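PDB 4FZL: bacteriocin from Pseudomonas syringae pv. tomato, which kills competing bacteria as a colicin M-like bacteriocin by degrading lipid II, the precursor of the cell-wall peptidoglycan, probably as a metal-dependent phosphatase. Local coordinates for residues Y17-L23 and L94-F98; K40-T45 and N77-I81; T45-A49 and A62-I66; L146-Y152 and I168-G174; S181-T185 and T235-N239. One frame throughout, in Å; residues are numbered along the deposited sequence.

Interaction 1: residues Y17-L23 and L94-F98; sequences YCSPNCL and LMTPF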
# COMPACT_ATOMS: atom_id res chain seq x y z
N TYR A 17 13.70 1.54 -11.99
CA TYR A 17 12.41 1.27 -11.41
C TYR A 17 12.54 0.79 -9.98
O TYR A 17 11.72 1.10 -9.18
CB TYR A 17 11.71 0.19 -12.23
CG TYR A 17 11.16 0.60 -13.55
CD1 TYR A 17 10.56 1.84 -13.70
CD2 TYR A 17 11.09 -0.28 -14.61
CE1 TYR A 17 9.91 2.20 -14.86
CE2 TYR A 17 10.41 0.09 -15.77
CZ TYR A 17 9.80 1.32 -15.87
OH TYR A 17 9.12 1.68 -17.03
N CYS A 18 13.58 0.06 -9.64
CA CYS A 18 13.79 -0.42 -8.26
C CYS A 18 14.65 0.61 -7.50
O CYS A 18 15.77 0.33 -7.03
CB CYS A 18 14.45 -1.81 -8.22
SG CYS A 18 13.31 -3.04 -8.91
N SER A 19 14.20 1.84 -7.52
CA SER A 19 14.86 2.94 -6.89
C SER A 19 13.81 4.06 -6.63
O SER A 19 12.68 3.95 -7.06
CB SER A 19 16.00 3.48 -7.76
OG SER A 19 15.49 4.35 -8.76
N PRO A 20 14.24 5.16 -5.98
CA PRO A 20 13.37 6.36 -5.85
C PRO A 20 13.02 6.99 -7.18
O PRO A 20 12.13 7.83 -7.23
CB PRO A 20 14.27 7.31 -5.08
CG PRO A 20 15.04 6.37 -4.19
CD PRO A 20 15.45 5.31 -5.16
N ASN A 21 13.70 6.60 -8.26
CA ASN A 21 13.39 7.12 -9.62
C ASN A 21 12.27 6.38 -10.31
O ASN A 21 11.98 6.69 -11.47
CB ASN A 21 14.67 6.97 -10.45
CG ASN A 21 15.83 7.80 -9.91
OD1 ASN A 21 16.94 7.30 -9.70
ND2 ASN A 21 15.55 9.09 -9.67
N CYS A 22 11.62 5.44 -9.61
CA CYS A 22 10.57 4.59 -10.23
C CYS A 22 9.48 5.42 -10.89
O CYS A 22 9.22 5.23 -12.07
CB CYS A 22 9.95 3.70 -9.18
SG CYS A 22 8.90 2.41 -9.92
N LEU A 23 8.86 6.36 -10.16
CA LEU A 23 7.73 7.06 -10.71
C LEU A 23 8.12 7.83 -11.94
O LEU A 23 7.41 7.77 -12.97
CB LEU A 23 7.09 7.96 -9.67
CG LEU A 23 5.93 8.87 -10.13
CD1 LEU A 23 4.78 7.98 -10.58
CD2 LEU A 23 5.48 9.85 -9.02
N LEU A 94 8.43 -0.17 -1.93
CA LEU A 94 8.56 0.82 -2.98
C LEU A 94 7.40 0.74 -4.01
O LEU A 94 6.80 1.78 -4.45
CB LEU A 94 9.84 0.53 -3.76
CG LEU A 94 10.26 1.44 -4.89
CD1 LEU A 94 10.23 2.90 -4.42
CD2 LEU A 94 11.64 0.98 -5.34
N MET A 95 7.06 -0.51 -4.40
CA MET A 95 6.12 -0.71 -5.49
C MET A 95 4.70 -0.89 -5.05
O MET A 95 3.79 -1.16 -5.87
CB MET A 95 6.57 -1.83 -6.42
CG MET A 95 7.76 -1.32 -7.32
SD MET A 95 8.48 -2.66 -8.26
CE MET A 95 9.84 -1.86 -9.07
N THR A 96 4.43 -0.76 -3.77
CA THR A 96 3.07 -0.94 -3.25
C THR A 96 2.03 -0.02 -3.92
O THR A 96 0.96 -0.49 -4.35
CB THR A 96 3.05 -0.87 -1.73
OG1 THR A 96 3.47 -2.12 -1.22
CG2 THR A 96 1.59 -0.60 -1.18
N PRO A 97 2.33 1.29 -4.08
CA PRO A 97 1.25 2.11 -4.71
C PRO A 97 1.01 1.67 -6.17
O PRO A 97 -0.07 1.82 -6.69
CB PRO A 97 1.76 3.55 -4.65
CG PRO A 97 3.05 3.48 -3.94
CD PRO A 97 3.37 2.11 -3.46
N PHE A 98 2.06 1.18 -6.84
CA PHE A 98 1.88 0.67 -8.20
C PHE A 98 1.07 -0.60 -8.22
O PHE A 98 0.32 -0.90 -9.16
CB PHE A 98 3.22 0.43 -8.87
CG PHE A 98 3.97 1.71 -9.15
CD1 PHE A 98 3.68 2.49 -10.24
CD2 PHE A 98 4.95 2.13 -8.27
CE1 PHE A 98 4.41 3.68 -10.47
CE2 PHE A 98 5.67 3.32 -8.49
CZ PHE A 98 5.37 4.11 -9.59

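Interaction 2: residues K40-T45 and N77-I81; sequences KVALKT and NENII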
# COMPACT_ATOMS: atom_id res chain seq x y z
N LYS A 40 2.30 -1.37 -19.74
CA LYS A 40 1.35 -2.29 -19.07
C LYS A 40 2.12 -3.45 -18.51
O LYS A 40 1.88 -3.90 -17.39
CB LYS A 40 0.26 -2.72 -20.03
CG LYS A 40 -0.76 -1.61 -20.35
CD LYS A 40 -1.78 -2.12 -21.33
CE LYS A 40 -2.58 -1.02 -22.01
NZ LYS A 40 -3.32 -1.50 -23.22
N VAL A 41 3.09 -3.92 -19.30
CA VAL A 41 3.90 -5.06 -18.82
C VAL A 41 4.80 -4.62 -17.58
O VAL A 41 4.90 -5.36 -16.59
CB VAL A 41 4.80 -5.68 -19.92
CG1 VAL A 41 5.79 -6.73 -19.34
CG2 VAL A 41 3.90 -6.31 -20.97
N ALA A 42 5.38 -3.41 -17.64
CA ALA A 42 6.08 -2.85 -16.48
C ALA A 42 5.16 -2.80 -15.25
O ALA A 42 5.50 -3.28 -14.17
CB ALA A 42 6.76 -1.49 -16.78
N LEU A 43 3.93 -2.27 -15.42
CA LEU A 43 3.06 -2.08 -14.29
C LEU A 43 2.69 -3.44 -13.66
O LEU A 43 2.69 -3.60 -12.43
CB LEU A 43 1.81 -1.31 -14.75
CG LEU A 43 0.83 -1.01 -13.62
CD1 LEU A 43 1.43 -0.23 -12.46
CD2 LEU A 43 -0.35 -0.20 -14.18
N LYS A 44 2.37 -4.42 -14.51
CA LYS A 44 2.12 -5.74 -14.02
C LYS A 44 3.31 -6.44 -13.33
O LYS A 44 3.15 -7.19 -12.37
CB LYS A 44 1.47 -6.61 -15.11
CG LYS A 44 0.03 -6.27 -15.47
CD LYS A 44 -0.70 -7.22 -16.42
CE LYS A 44 -0.33 -6.95 -17.82
NZ LYS A 44 -1.10 -7.92 -18.70
N THR A 45 4.51 -6.14 -13.82
CA THR A 45 5.72 -6.65 -13.21
C THR A 45 5.88 -6.00 -11.82
O THR A 45 6.30 -6.69 -10.87
CB THR A 45 6.95 -6.41 -14.11
OG1 THR A 45 6.73 -7.06 -15.36
CG2 THR A 45 8.33 -6.84 -13.43
N ASN A 77 3.35 -9.38 -26.59
CA ASN A 77 2.07 -8.75 -26.31
C ASN A 77 1.86 -8.45 -24.83
O ASN A 77 2.61 -8.90 -23.98
CB ASN A 77 0.88 -9.59 -26.81
CG ASN A 77 0.80 -10.93 -26.10
OD1 ASN A 77 0.30 -11.02 -24.98
ND2 ASN A 77 1.25 -11.99 -26.78
N GLU A 78 0.81 -7.70 -24.51
CA GLU A 78 0.59 -7.26 -23.11
C GLU A 78 0.25 -8.36 -22.10
O GLU A 78 0.35 -8.13 -20.89
CB GLU A 78 -0.46 -6.14 -23.00
CG GLU A 78 -1.82 -6.62 -23.44
CD GLU A 78 -2.79 -5.46 -23.71
OE1 GLU A 78 -2.99 -5.04 -24.89
OE2 GLU A 78 -3.31 -4.93 -22.73
N ASN A 79 -0.12 -9.55 -22.60
CA ASN A 79 -0.44 -10.71 -21.79
C ASN A 79 0.72 -11.68 -21.55
O ASN A 79 0.49 -12.74 -20.99
CB ASN A 79 -1.66 -11.44 -22.39
CG ASN A 79 -2.84 -10.57 -22.41
OD1 ASN A 79 -3.55 -10.46 -23.41
ND2 ASN A 79 -3.01 -9.86 -21.34
N ILE A 80 1.94 -11.26 -21.85
CA ILE A 80 3.08 -12.10 -21.52
C ILE A 80 3.38 -12.17 -20.03
O ILE A 80 4.17 -12.99 -19.60
CB ILE A 80 4.37 -11.70 -22.29
CG1 ILE A 80 4.80 -10.24 -22.01
CG2 ILE A 80 4.16 -11.95 -23.79
CD1 ILE A 80 5.95 -9.75 -22.86
N ILE A 81 2.72 -11.30 -19.28
CA ILE A 81 2.60 -11.45 -17.86
C ILE A 81 1.12 -11.20 -17.59
O ILE A 81 0.53 -10.21 -18.09
CB ILE A 81 3.48 -10.53 -17.06
CG1 ILE A 81 3.21 -10.64 -15.55
CG2 ILE A 81 3.31 -9.04 -17.54
CD1 ILE A 81 4.26 -9.98 -14.71
O HOH W 1 -1.56 -2.09 -25.49
O HOH W 2 -5.65 -4.05 -23.07

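Interaction 3: residues T45-A49 and A62-I66; sequences TFAAA and AYNEI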
# COMPACT_ATOMS: atom_id res chain seq x y z
N THR A 45 4.51 -6.14 -13.82
CA THR A 45 5.72 -6.65 -13.21
C THR A 45 5.88 -6.00 -11.82
O THR A 45 6.30 -6.69 -10.87
CB THR A 45 6.95 -6.41 -14.11
OG1 THR A 45 6.73 -7.06 -15.36
CG2 THR A 45 8.33 -6.84 -13.43
N PHE A 46 5.63 -4.67 -11.73
CA PHE A 46 5.71 -4.03 -10.42
C PHE A 46 4.76 -4.74 -9.43
O PHE A 46 5.11 -4.93 -8.24
CB PHE A 46 5.35 -2.55 -10.44
CG PHE A 46 6.16 -1.67 -11.35
CD1 PHE A 46 7.45 -2.00 -11.79
CD2 PHE A 46 5.62 -0.50 -11.79
CE1 PHE A 46 8.10 -1.20 -12.66
CE2 PHE A 46 6.32 0.37 -12.63
CZ PHE A 46 7.57 -0.01 -13.07
N ALA A 47 3.52 -5.01 -9.90
CA ALA A 47 2.62 -5.64 -8.97
C ALA A 47 3.08 -7.03 -8.55
O ALA A 47 2.92 -7.43 -7.40
CB ALA A 47 1.30 -5.74 -9.66
N ALA A 48 3.60 -7.78 -9.52
CA ALA A 48 4.13 -9.10 -9.20
C ALA A 48 5.33 -9.04 -8.23
O ALA A 48 5.48 -9.93 -7.35
CB ALA A 48 4.50 -9.84 -10.50
N ALA A 49 6.21 -8.06 -8.47
CA ALA A 49 7.40 -7.96 -7.66
C ALA A 49 6.99 -7.56 -6.21
O ALA A 49 7.52 -8.04 -5.22
CB ALA A 49 8.35 -6.93 -8.28
N ALA A 62 13.34 -10.09 -7.12
CA ALA A 62 11.94 -10.51 -7.53
C ALA A 62 11.67 -9.88 -8.94
O ALA A 62 11.31 -10.58 -9.91
CB ALA A 62 10.87 -10.08 -6.54
N TYR A 63 11.89 -8.57 -9.02
CA TYR A 63 11.72 -7.84 -10.26
C TYR A 63 12.52 -8.48 -11.41
O TYR A 63 11.98 -8.78 -12.50
CB TYR A 63 12.13 -6.38 -10.08
CG TYR A 63 12.09 -5.58 -11.38
CD1 TYR A 63 10.94 -4.90 -11.72
CD2 TYR A 63 13.19 -5.55 -12.22
CE1 TYR A 63 10.86 -4.13 -12.89
CE2 TYR A 63 13.11 -4.86 -13.38
CZ TYR A 63 11.98 -4.15 -13.76
OH TYR A 63 11.94 -3.41 -14.97
N ASN A 64 13.82 -8.68 -11.12
CA ASN A 64 14.71 -9.26 -12.12
C ASN A 64 14.23 -10.70 -12.53
O ASN A 64 14.21 -11.05 -13.76
CB ASN A 64 16.15 -9.36 -11.66
CG ASN A 64 16.86 -8.03 -11.54
OD1 ASN A 64 16.50 -7.05 -12.16
ND2 ASN A 64 17.93 -8.00 -10.73
N GLU A 65 13.83 -11.50 -11.53
CA GLU A 65 13.35 -12.84 -11.84
C GLU A 65 12.07 -12.88 -12.64
O GLU A 65 11.94 -13.76 -13.52
CB GLU A 65 13.23 -13.69 -10.59
CG GLU A 65 14.62 -14.01 -10.03
CD GLU A 65 15.45 -14.92 -11.00
OE1 GLU A 65 14.97 -15.97 -11.45
OE2 GLU A 65 16.61 -14.59 -11.32
N ILE A 66 11.13 -11.97 -12.36
CA ILE A 66 9.91 -11.88 -13.16
C ILE A 66 10.26 -11.43 -14.59
O ILE A 66 9.78 -11.99 -15.59
CB ILE A 66 9.00 -10.86 -12.50
CG1 ILE A 66 8.46 -11.41 -11.19
CG2 ILE A 66 7.82 -10.57 -13.39
CD1 ILE A 66 8.02 -10.33 -10.22

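Interaction 4: residues L146-Y152 and I168-G174; sequences LDVNFAY and ITLRLVG. With EDO (1,2-ethanediol), chain G; EDO (1,2-ethanediol), chain F; EDO (1,2-ethanediol), chain E.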
# COMPACT_ATOMS: atom_id res chain seq x y z
N LEU A 146 -11.02 0.38 27.26
CA LEU A 146 -11.03 1.46 26.24
C LEU A 146 -11.26 0.79 24.88
O LEU A 146 -10.58 -0.18 24.56
CB LEU A 146 -9.68 2.13 26.18
CG LEU A 146 -9.49 3.23 25.12
CD1 LEU A 146 -10.18 4.44 25.70
CD2 LEU A 146 -8.06 3.57 24.85
N ASP A 147 -12.13 1.33 24.05
CA ASP A 147 -12.32 0.79 22.72
C ASP A 147 -12.86 1.94 21.90
O ASP A 147 -14.07 2.13 21.86
CB ASP A 147 -13.23 -0.44 22.78
CG ASP A 147 -13.19 -1.34 21.55
OD1 ASP A 147 -12.56 -0.91 20.55
OD2 ASP A 147 -13.75 -2.52 21.57
N VAL A 148 -12.00 2.66 21.20
CA VAL A 148 -12.45 3.79 20.44
C VAL A 148 -11.79 3.82 19.08
O VAL A 148 -10.75 3.20 18.86
CB VAL A 148 -12.14 5.08 21.21
CG1 VAL A 148 -12.86 5.06 22.55
CG2 VAL A 148 -10.63 5.24 21.38
N ASN A 149 -12.40 4.54 18.17
CA ASN A 149 -11.90 4.62 16.80
C ASN A 149 -11.56 6.07 16.46
O ASN A 149 -12.08 7.02 17.07
CB ASN A 149 -12.97 4.17 15.86
CG ASN A 149 -13.63 2.87 16.24
OD1 ASN A 149 -14.95 2.81 16.38
ND2 ASN A 149 -12.85 1.89 16.50
N PHE A 150 -10.59 6.21 15.57
CA PHE A 150 -10.11 7.53 15.15
C PHE A 150 -9.59 7.56 13.71
O PHE A 150 -8.99 6.57 13.26
CB PHE A 150 -9.08 8.12 16.13
CG PHE A 150 -7.84 7.29 16.27
CD1 PHE A 150 -6.65 7.58 15.61
CD2 PHE A 150 -7.88 6.20 17.11
CE1 PHE A 150 -5.53 6.78 15.81
CE2 PHE A 150 -6.77 5.39 17.30
CZ PHE A 150 -5.59 5.67 16.63
N ALA A 151 -9.79 8.70 13.03
CA ALA A 151 -9.23 8.89 11.71
C ALA A 151 -7.76 9.11 11.82
O ALA A 151 -7.29 9.75 12.78
CB ALA A 151 -9.88 10.09 11.00
N TYR A 152 -7.03 8.64 10.82
CA TYR A 152 -5.60 8.78 10.82
C TYR A 152 -5.08 9.02 9.42
O TYR A 152 -5.34 8.26 8.52
CB TYR A 152 -4.95 7.52 11.37
CG TYR A 152 -3.51 7.66 11.81
CD1 TYR A 152 -3.17 8.30 13.01
CD2 TYR A 152 -2.48 7.16 11.02
CE1 TYR A 152 -1.85 8.42 13.40
CE2 TYR A 152 -1.17 7.26 11.41
CZ TYR A 152 -0.87 7.92 12.60
OH TYR A 152 0.41 8.03 13.03
N ILE A 168 -7.27 6.62 6.93
CA ILE A 168 -7.92 5.40 7.31
C ILE A 168 -8.52 5.62 8.68
O ILE A 168 -8.33 6.65 9.31
CB ILE A 168 -6.90 4.25 7.31
CG1 ILE A 168 -5.75 4.40 8.29
CG2 ILE A 168 -6.36 3.94 5.93
CD1 ILE A 168 -4.81 3.23 8.40
N THR A 169 -9.21 4.63 9.16
CA THR A 169 -9.76 4.67 10.53
C THR A 169 -9.06 3.53 11.27
O THR A 169 -9.01 2.39 10.83
CB THR A 169 -11.25 4.54 10.51
OG1 THR A 169 -11.90 5.51 9.64
CG2 THR A 169 -11.88 4.60 11.96
N LEU A 170 -8.58 3.91 12.43
CA LEU A 170 -7.95 3.00 13.37
C LEU A 170 -8.82 2.77 14.58
O LEU A 170 -9.72 3.59 14.92
CB LEU A 170 -6.60 3.53 13.81
CG LEU A 170 -5.58 3.68 12.68
CD1 LEU A 170 -4.24 4.23 13.19
CD2 LEU A 170 -5.32 2.36 12.00
N ARG A 171 -8.60 1.61 15.19
CA ARG A 171 -9.24 1.26 16.45
C ARG A 171 -8.20 1.01 17.52
O ARG A 171 -7.26 0.29 17.28
CB ARG A 171 -10.06 -0.01 16.28
CG ARG A 171 -10.72 -0.55 17.53
CD ARG A 171 -11.48 -1.78 17.15
NE ARG A 171 -12.13 -2.41 18.27
CZ ARG A 171 -12.57 -3.66 18.26
NH1 ARG A 171 -12.29 -4.46 17.22
NH2 ARG A 171 -13.18 -4.17 19.34
N LEU A 172 -8.35 1.64 18.69
CA LEU A 172 -7.50 1.44 19.84
C LEU A 172 -8.32 0.71 20.86
O LEU A 172 -9.36 1.23 21.33
CB LEU A 172 -7.01 2.78 20.42
CG LEU A 172 -6.00 2.68 21.57
CD1 LEU A 172 -4.65 2.01 21.22
CD2 LEU A 172 -5.82 4.11 22.15
N VAL A 173 -7.87 -0.49 21.25
CA VAL A 173 -8.68 -1.33 22.11
C VAL A 173 -7.74 -1.98 23.16
O VAL A 173 -6.67 -2.53 22.82
CB VAL A 173 -9.48 -2.40 21.30
CG1 VAL A 173 -8.59 -3.18 20.32
CG2 VAL A 173 -10.18 -3.34 22.24
N GLY A 174 -8.15 -1.87 24.41
CA GLY A 174 -7.40 -2.43 25.50
C GLY A 174 -7.92 -1.98 26.84
O GLY A 174 -9.09 -1.65 27.02
C1 EDO G . -16.32 2.27 25.20
O1 EDO G . -16.05 0.86 25.10
C2 EDO G . -15.25 3.21 24.70
O2 EDO G . -14.03 3.04 25.38
C1 EDO F . -13.77 -7.50 17.03
O1 EDO F . -14.45 -8.52 16.20
C2 EDO F . -14.73 -7.17 18.14
O2 EDO F . -14.25 -6.97 19.48
C1 EDO E . -10.98 -3.05 13.53
O1 EDO E . -11.17 -4.09 14.50
C2 EDO E . -11.83 -3.25 12.34
O2 EDO E . -11.54 -4.46 11.66

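Interaction 5: residues S181-T185 and T235-N239; sequences SGAWT and TVSGN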
# COMPACT_ATOMS: atom_id res chain seq x y z
N SER A 181 -3.37 8.18 42.62
CA SER A 181 -2.67 9.39 42.13
C SER A 181 -3.34 10.05 40.92
O SER A 181 -3.55 11.26 40.92
CB SER A 181 -1.22 9.08 41.73
OG SER A 181 -0.41 8.77 42.85
N GLY A 182 -3.64 9.24 39.91
CA GLY A 182 -4.10 9.73 38.60
C GLY A 182 -3.06 9.40 37.53
O GLY A 182 -3.17 9.85 36.41
N ALA A 183 -2.04 8.62 37.89
CA ALA A 183 -1.12 8.06 36.91
C ALA A 183 -1.73 6.81 36.22
O ALA A 183 -2.31 5.95 36.90
CB ALA A 183 0.18 7.70 37.58
N TRP A 184 -1.57 6.67 34.90
CA TRP A 184 -2.20 5.53 34.20
C TRP A 184 -1.33 4.95 33.13
O TRP A 184 -0.45 5.64 32.57
CB TRP A 184 -3.53 5.93 33.56
CG TRP A 184 -3.39 7.12 32.63
CD1 TRP A 184 -3.58 8.47 32.94
CD2 TRP A 184 -2.98 7.11 31.20
NE1 TRP A 184 -3.34 9.27 31.84
CE2 TRP A 184 -2.99 8.52 30.76
CE3 TRP A 184 -2.64 6.13 30.27
CZ2 TRP A 184 -2.65 8.89 29.46
CZ3 TRP A 184 -2.30 6.52 28.96
CH2 TRP A 184 -2.32 7.87 28.56
N THR A 185 -1.55 3.66 32.89
CA THR A 185 -0.98 2.93 31.76
C THR A 185 -2.08 2.28 30.93
O THR A 185 -3.10 1.75 31.46
CB THR A 185 0.02 1.86 32.20
OG1 THR A 185 1.04 2.50 32.96
CG2 THR A 185 0.70 1.17 30.98
N THR A 235 1.58 0.21 24.06
CA THR A 235 1.50 0.65 25.45
C THR A 235 1.69 2.17 25.52
O THR A 235 2.56 2.72 24.83
CB THR A 235 2.58 -0.08 26.24
OG1 THR A 235 3.85 0.21 25.66
CG2 THR A 235 2.34 -1.57 26.15
N VAL A 236 0.89 2.83 26.35
CA VAL A 236 0.94 4.27 26.49
C VAL A 236 0.69 4.56 27.95
O VAL A 236 -0.18 3.94 28.59
CB VAL A 236 -0.15 4.98 25.63
CG1 VAL A 236 0.11 6.47 25.64
CG2 VAL A 236 -0.13 4.49 24.18
N SER A 237 1.45 5.51 28.48
CA SER A 237 1.20 5.96 29.84
C SER A 237 1.04 7.48 29.93
O SER A 237 1.37 8.21 29.00
CB SER A 237 2.35 5.49 30.72
OG SER A 237 2.43 4.08 30.66
N GLY A 238 0.47 7.95 31.04
CA GLY A 238 0.45 9.40 31.30
C GLY A 238 -0.03 9.78 32.68
O GLY A 238 -0.06 8.92 33.56
N ASN A 239 -0.41 11.06 32.83
CA ASN A 239 -0.97 11.63 34.08
C ASN A 239 -2.15 12.62 33.97
O ASN A 239 -3.06 12.55 34.79
CB ASN A 239 0.13 12.26 34.92
CG ASN A 239 0.51 11.38 36.08
OD1 ASN A 239 1.29 10.43 35.92
ND2 ASN A 239 -0.15 11.60 37.25

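Interaction 1: residues Y17-L23 and L94-F98
Cys22 and Leu23 pack on Phe98 where two helices of the N-terminal helical region begin, while Leu94 and Met95, just ahead of helix 96-106, meet the turn that leads into helix 22-33. The aromatic part is a sulfur-aromatic contact: Cys22 SG lies 4.3 Å from the centroid of the Phe98 ring, approaching obliquely. The first torsion of Cys22 sets SG anti to the backbone N (chi1 -168°), which directs the sulfur at the ring. Leu23 crosses Phe98 at about a right angle, its CA at the ring edge and its CD1 4.0 Å from Phe98 CZ. Phe46 and Trp207 make edge-to-face contacts with the same ring.

A second, apolar group lies at the other end. Leu94 lays CD2 against the backbone of the type I turn from Ser19 to Cys22, 3.5 Å from Ser19 N. Ser19 OG accepts from Asn21 N at 2.9 Å, a capping bond ahead of helix 22-33, and is also hydrogen-bonded to Leu16 O. Met95 runs extended beyond CG and ends with its methyl against the end of helix 14-17: Met95 CE sits 3.5 Å from Tyr17 O and 3.7 Å from Cys18 SG.

Interaction 2: residues K40-T45 and N77-I81
Lys44 NZ reaches from helix 37-54 to two backbone carbonyls of the loop 77-81, giving the contact its polar core. It donates to Glu78 O at 2.6 Å and to Ile81 O at 2.9 Å, the second bond running nearly along the C=O axis and the first tilted from the carbonyl plane. A bend at chi3 (-81°) brings the ammonium group within bonding distance of both oxygens. One lysine thus gathers two carbonyls three residues apart in the loop, and Phe106 adds a cation-pi contact to it.

The charged pair lies one helical turn earlier. Lys40, extended along its length, forms a long salt bridge with Glu78, NZ to OE2 3.5 Å, whose hydrogen bond is weak. Two waters bridge the pair, each with one weak arm: water 1 is held firmly by Lys40 NZ and weakly by Glu78 OE1, water 2 weakly by Lys40 NZ.

Apolar branches line the remainder. Ile81 CG2 rests 3.8 Å from Val41 CG1 and also touches Lys44 CB, while Ile81 CD1 lies beside Thr45 OG1, itself hydrogen-bonded to Val41 O. Within the loop, Asn79 N donates to Asn77 OD1 at 2.8 Å, an Asx turn at the start of a segment fastened to a helix by lysine-to-carbonyl bonds.

Interaction 3: residues T45-A49 and A62-I66
Two successive helices of the N-terminal helical region, 37-54 and 59-70, pack here through Thr45, Ala48 and Ala49 on one and Tyr63 and Ile66 on the other. The axes of the two short segments run at 127° to each other and approach to 8.9 Å; the backbones come nearest at Ala49 and Tyr63. Ile66 supplies the main aliphatic finger: its CD1 lies 3.4 Å from Ala49 N and 3.6 Å from Ala48 CB, pressed on the backbone of the facing helix. Its CG2 branch instead meets Thr45 CG2 at 3.8 Å, the two side chains sliding past each other in opposite directions.

Tyr63 is carried across by CG anti to the backbone N (chi1 175°). Thr45 CG2 approaches its ring obliquely, 3.7 Å from Tyr63 CD1, with the two side chains about perpendicular. Phe46 and Tyr63 lie side by side and point the same way; Tyr63 CE1 comes to the edge of the Phe46 ring, 4.0 Å from Phe46 CE1. The phenol end is fixed farther on by a hydrogen bond from Tyr63 OH to Leu10 O. Ala49 CB nestles near Ala62 and Tyr63, completing a buried interface made largely of apolar groups, an oblique packing of two consecutive helices that lean well away from antiparallel.

Interaction 4: residues L146-Y152 and I168-G174
Asp147 and Arg171 meet on the more exposed face of two paired strands, edge to edge in nearly one plane: carboxylate and guanidinium planes are 9° apart. Arg171, extended from CG to NE, grips the carboxylate side-on. NE donates to Asp147 OD1 at 2.8 Å and NH2 to Asp147 OD2 at 2.8 Å, each oxygen using its syn lone pair, with both bonds almost straight. This bidentate grip fixes the rotation of both groups. Beyond it, two ethanediol molecules, probably from the crystallisation liquor, accept from Arg171 NH1 and NH2. Asn149 lies alongside Arg171, its ND2 3.4 Å from Arg171 CB.

Leu146, Phe150, Tyr152, Leu170 and Leu172 are among those on the other face. Phe150 takes chi1 61°, which lays its ring over the neighbouring strand; Leu170 CB sits over one ring face, 4.0 Å from the centroid, and Leu172 CB lies at the edge. The CD1 of Leu170 reaches the Tyr152 ring off-centre, 3.8 Å from Tyr152 CG. Leu146 CD2 and Leu172 CD2 touch at 3.5 Å. Val131 and Val134 of helix 129-135 cover this apolar side.

Regular backbone pairing, from Leu146 with Gly174 to Tyr152 with Ile168, makes an antiparallel strand pair, its Ile168 end close to the bound calcium ion.

Interaction 5: residues S181-T185 and T235-N239
Trp184 buries most in this contact, its indole lying flat along the backbone of strand 232-238. Gly238 N stands 3.3 Å above the ring plane, over its centre, and Gly238 CA makes a CH-pi contact 3.9 Å from the centroid of the six-membered ring. The first torsion places CG between the backbone N and the carbonyl carbon (chi1 55°), folding the indole across to the partner strand. Gly238 has no side chain, so its backbone lies directly against the ring. At the far end of the indole, Trp184 CH2 lies 4.0 Å from Val236 CG1. Met132 and Ile135 of helix 129-135 also touch the tryptophan, and its NE1 forms a weak hydrogen bond with Gln136 OE1.

The backbones of Trp184 and Gly238 exchange two bonds: Trp184 N donates to Gly238 O at 3.0 Å, and Gly238 N to Trp184 O at 2.9 Å.

Asn239, at the modelled end of the chain, packs beside Ala183. On the face that carries Thr185 and Ser237, these form a non-hydrogen-bonded backbone pair, bridged instead by their hydroxyls, OG1 to OG 3.1 Å. The whole is an antiparallel strand pair with an aromatic side chain folded over a cross-strand glycine, at the tip of the sheet.

In the fold
From the N terminus, the first contact opened is interaction 1, whose return at 94-98 closes a largely helical loop. Interaction 2 is nested within it, and interaction 3 within interaction 2; the last two share Thr45 and helix 37-54. Phe46 of interaction 3 touches Tyr17 and Met95 of interaction 1, and interactions 1 to 3 all touch one another in the N-terminal helical region. Interactions 4 and 5 follow in series on the opposite side of the chain's centre. Interaction 4 closes a short loop that includes helix 159-165, whereas interaction 5 brings the C-terminal strand back to strand 184-197. Strands 167-178 and 184-197 are neighbours, uniting both contacts in one mixed sheet, their centres about 18 Å apart.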